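Local coordinates for VgrG protein (Vibrio cholerae, PDB 4E1C), which probably uses ATP and magnesium to cross-link actin through its actin cross-linking domain, as a VgrG protein of type VI secretion, at residues S171-T176 / S361-T366. Sequence-based numbering, arbitrary orientation.
Sequences SGQQAT and SYLPKT. With MG (magnesium ion), chain D; ADP (adenosine-5'-diphosphate), chain B.
Gln173 reaches from its strand to the loop at 361-366 and gives a side-chain N-H to the backbone there: NE2 lies 2.9 Å from O of Pro364. The acceptor lies in the plane of the glutamine amide and the donor in the plane of the carbonyl, with an N-H...O angle of 156°. Beyond CG the side chain is extended (chi2 174°), which carries the amide to the loop. Asn29 OD1 accepts from the same NE2, which should fix the rotation of the amide; glutamine combines this reach with an amide that can donate twice.

The strand, part of 167-180, pairs antiparallel with 24-32 and 345-352, and the loop packs against one of its faces. From the other, Gln174 OE1 binds magnesium at a long 2.6 Å, together with Glu351, and Thr176 packs against the ADP ribose.

Apolar packing flanks the glutamine. Leu363 meets it from the opposite direction, CD1 3.7 Å from both CB and CD of Gln173; being branched, it also brings CD2 to 4.4 Å from CB of Ala175, whose small side chain suits the buried position. The compact, apolar ring of Pro364 passes Gln173, CD 3.9 Å from NE2, and also touches Met111 and Leu112 of helix 101-124.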
ATOM      1  N   SER A 171       5.991  -9.106 -10.807  1.00 42.58           N
ATOM      2  CA  SER A 171       4.885  -9.794 -10.110  1.00 40.69           C
ATOM      3  C   SER A 171       4.995  -9.670  -8.576  1.00 39.31           C
ATOM      4  O   SER A 171       3.992  -9.803  -7.888  1.00 38.96           O
ATOM      5  CB  SER A 171       4.774 -11.261 -10.538  1.00 42.81           C
ATOM      6  OG  SER A 171       5.790 -12.060  -9.957  1.00 47.31           O
ATOM      7  N   GLY A 172       6.206  -9.423  -8.063  1.00 32.53           N
ATOM      8  CA  GLY A 172       6.428  -9.203  -6.638  1.00 30.23           C
ATOM      9  C   GLY A 172       6.484  -7.732  -6.266  1.00 31.03           C
ATOM     10  O   GLY A 172       6.710  -7.399  -5.099  1.00 29.92           O
ATOM     11  N   GLN A 173       6.237  -6.832  -7.243  1.00 26.96           N
ATOM     12  CA  GLN A 173       6.372  -5.382  -7.066  1.00 26.35           C
ATOM     13  C   GLN A 173       5.117  -4.525  -7.107  1.00 29.09           C
ATOM     14  O   GLN A 173       4.243  -4.723  -7.951  1.00 28.67           O
ATOM     15  CB  GLN A 173       7.407  -4.821  -8.049  1.00 27.69           C
ATOM     16  CG  GLN A 173       8.821  -5.374  -7.805  1.00 32.79           C
ATOM     17  CD  GLN A 173       9.853  -4.955  -8.834  1.00 45.25           C
ATOM     18  OE1 GLN A 173       9.561  -4.771 -10.022  1.00 37.08           O
ATOM     19  NE2 GLN A 173      11.110  -4.880  -8.411  1.00 36.88           N
ATOM     20  N   GLN A 174       5.075  -3.519  -6.218  1.00 25.09           N
ATOM     21  CA  GLN A 174       4.024  -2.496  -6.146  1.00 24.46           C
ATOM     22  C   GLN A 174       4.668  -1.149  -5.901  1.00 26.36           C
ATOM     23  O   GLN A 174       5.777  -1.073  -5.392  1.00 24.70           O
ATOM     24  CB  GLN A 174       2.997  -2.766  -5.037  1.00 26.12           C
ATOM     25  CG  GLN A 174       1.907  -3.750  -5.406  1.00 43.64           C
ATOM     26  CD  GLN A 174       2.187  -5.103  -4.832  1.00 62.99           C
ATOM     27  OE1 GLN A 174       2.097  -5.318  -3.615  1.00 60.44           O
ATOM     28  NE2 GLN A 174       2.522  -6.051  -5.700  1.00 53.58           N
ATOM     29  N   ALA A 175       3.953  -0.083  -6.260  1.00 24.05           N
ATOM     30  CA  ALA A 175       4.359   1.287  -6.013  1.00 23.87           C
ATOM     31  C   ALA A 175       3.149   1.986  -5.396  1.00 28.70           C
ATOM     32  O   ALA A 175       2.022   1.658  -5.755  1.00 28.58           O
ATOM     33  CB  ALA A 175       4.758   1.963  -7.314  1.00 24.53           C
ATOM     34  N   THR A 176       3.386   2.907  -4.430  1.00 25.27           N
ATOM     35  CA  THR A 176       2.345   3.688  -3.759  1.00 23.17           C
ATOM     36  C   THR A 176       2.656   5.155  -3.990  1.00 25.92           C
ATOM     37  O   THR A 176       3.754   5.594  -3.690  1.00 24.79           O
ATOM     38  CB  THR A 176       2.199   3.303  -2.268  1.00 26.03           C
ATOM     39  OG1 THR A 176       1.739   1.954  -2.176  1.00 25.72           O
ATOM     40  CG2 THR A 176       1.192   4.195  -1.532  1.00 19.44           C
ATOM     41  N   SER A 361      10.680   2.800 -13.692  1.00 30.77           N
ATOM     42  CA  SER A 361      11.980   3.406 -13.353  1.00 29.42           C
ATOM     43  C   SER A 361      12.201   3.590 -11.847  1.00 30.46           C
ATOM     44  O   SER A 361      13.343   3.823 -11.419  1.00 29.79           O
ATOM     45  CB  SER A 361      12.157   4.731 -14.089  1.00 32.50           C
ATOM     46  OG  SER A 361      11.252   5.714 -13.604  1.00 42.99           O
ATOM     47  N   TYR A 362      11.111   3.517 -11.046  1.00 24.82           N
ATOM     48  CA  TYR A 362      11.178   3.622  -9.578  1.00 24.29           C
ATOM     49  C   TYR A 362      11.501   2.283  -8.920  1.00 27.22           C
ATOM     50  O   TYR A 362      11.799   2.248  -7.734  1.00 25.21           O
ATOM     51  CB  TYR A 362       9.838   4.140  -9.015  1.00 25.43           C
ATOM     52  CG  TYR A 362       9.575   5.591  -9.358  1.00 27.18           C
ATOM     53  CD1 TYR A 362       8.865   5.941 -10.506  1.00 29.05           C
ATOM     54  CD2 TYR A 362      10.055   6.616  -8.547  1.00 28.01           C
ATOM     55  CE1 TYR A 362       8.636   7.277 -10.837  1.00 31.19           C
ATOM     56  CE2 TYR A 362       9.853   7.956  -8.878  1.00 29.02           C
ATOM     57  CZ  TYR A 362       9.139   8.283 -10.023  1.00 35.45           C
ATOM     58  OH  TYR A 362       8.924   9.599 -10.326  1.00 36.08           O
ATOM     59  N   LEU A 363      11.404   1.177  -9.682  1.00 25.22           N
ATOM     60  CA  LEU A 363      11.589  -0.169  -9.162  1.00 25.10           C
ATOM     61  C   LEU A 363      12.963  -0.755  -9.465  1.00 29.63           C
ATOM     62  O   LEU A 363      13.485  -0.543 -10.563  1.00 28.52           O
ATOM     63  CB  LEU A 363      10.463  -1.104  -9.678  1.00 24.64           C
ATOM     64  CG  LEU A 363       9.071  -1.087  -8.962  1.00 27.26           C
ATOM     65  CD1 LEU A 363       9.154  -1.565  -7.512  1.00 26.69           C
ATOM     66  CD2 LEU A 363       8.392   0.277  -9.014  1.00 24.64           C
ATOM     67  N   PRO A 364      13.580  -1.482  -8.499  1.00 27.36           N
ATOM     68  CA  PRO A 364      14.869  -2.132  -8.798  1.00 27.97           C
ATOM     69  C   PRO A 364      14.649  -3.349  -9.702  1.00 34.47           C
ATOM     70  O   PRO A 364      13.616  -4.017  -9.606  1.00 32.97           O
ATOM     71  CB  PRO A 364      15.390  -2.535  -7.420  1.00 29.44           C
ATOM     72  CG  PRO A 364      14.127  -2.732  -6.590  1.00 33.44           C
ATOM     73  CD  PRO A 364      13.094  -1.815  -7.138  1.00 28.88           C
ATOM     74  N   LYS A 365      15.615  -3.637 -10.582  1.00 35.35           N
ATOM     75  CA  LYS A 365      15.528  -4.798 -11.475  1.00 36.65           C
ATOM     76  C   LYS A 365      16.774  -5.658 -11.353  1.00 42.55           C
ATOM     77  O   LYS A 365      17.879  -5.138 -11.477  1.00 41.32           O
ATOM     78  CB  LYS A 365      15.319  -4.367 -12.953  1.00 39.96           C
ATOM     79  CG  LYS A 365      14.041  -3.570 -13.266  1.00 56.10           C
ATOM     80  CD  LYS A 365      12.747  -4.211 -12.711  1.00 69.05           C
ATOM     81  CE  LYS A 365      11.457  -3.588 -13.190  1.00 75.87           C
ATOM     82  NZ  LYS A 365      11.524  -2.109 -13.348  1.00 79.94           N
ATOM     83  N   THR A 366      16.607  -6.972 -11.110  1.00 42.83           N
ATOM     84  CA  THR A 366      17.732  -7.918 -11.031  1.00 43.66           C
ATOM     85  C   THR A 366      18.402  -7.989 -12.416  1.00 48.65           C
ATOM     86  O   THR A 366      19.627  -7.894 -12.505  1.00 49.41           O
ATOM     87  CB  THR A 366      17.254  -9.320 -10.582  1.00 53.42           C
ATOM     88  OG1 THR A 366      16.532  -9.211  -9.359  1.00 51.94           O
ATOM     89  CG2 THR A 366      18.412 -10.323 -10.418  1.00 50.31           C
TER
HETATM   90 MG    MG D 403       0.848  -4.194  -1.673  1.00 66.36          MG
HETATM   91  PB  ADP B 401       1.270  -2.702   4.491  1.00 83.38           P
HETATM   92  O1B ADP B 401      -0.043  -2.069   4.723  1.00 83.46           O
HETATM   93  O2B ADP B 401       1.805  -3.299   5.822  1.00 86.09           O
HETATM   94  O3B ADP B 401       1.148  -3.819   3.446  1.00 81.90           O
HETATM   95  PA  ADP B 401       2.588  -0.090   4.469  1.00 74.29           P
HETATM   96  O1A ADP B 401       1.361   0.478   5.091  1.00 74.00           O
HETATM   97  O2A ADP B 401       3.725  -0.138   5.498  1.00 75.59           O
HETATM   98  O3A ADP B 401       2.292  -1.585   3.966  1.00 79.30           O
HETATM   99  O5' ADP B 401       3.010   0.819   3.244  1.00 60.04           O
HETATM  100  C5' ADP B 401       2.890   0.395   1.881  1.00 44.59           C
HETATM  101  C4' ADP B 401       3.574   1.400   0.987  1.00 34.90           C
HETATM  102  O4' ADP B 401       3.164   2.748   1.317  1.00 29.73           O
HETATM  103  C3' ADP B 401       5.109   1.400   0.971  1.00 28.86           C
HETATM  104  O3' ADP B 401       5.542   1.287  -0.378  1.00 30.36           O
HETATM  105  C2' ADP B 401       5.463   2.772   1.547  1.00 27.95           C
HETATM  106  O2' ADP B 401       6.676   3.359   1.110  1.00 26.04           O
HETATM  107  C1' ADP B 401       4.273   3.571   1.044  1.00 27.66           C
HETATM  108  N9  ADP B 401       4.093   4.874   1.667  1.00 24.49           N
HETATM  109  C8  ADP B 401       3.956   5.162   3.000  1.00 20.75           C
HETATM  110  N7  ADP B 401       3.809   6.438   3.245  1.00 21.69           N
HETATM  111  C5  ADP B 401       3.847   7.031   1.998  1.00 20.43           C
HETATM  112  C6  ADP B 401       3.712   8.365   1.572  1.00 21.97           C
HETATM  113  N6  ADP B 401       3.531   9.395   2.415  1.00 23.36           N
HETATM  114  N1  ADP B 401       3.783   8.618   0.246  1.00 22.08           N
HETATM  115  C2  ADP B 401       3.978   7.599  -0.597  1.00 19.89           C
HETATM  116  N3  ADP B 401       4.122   6.303  -0.314  1.00 20.57           N
HETATM  117  C4  ADP B 401       4.038   6.081   1.010  1.00 21.24           C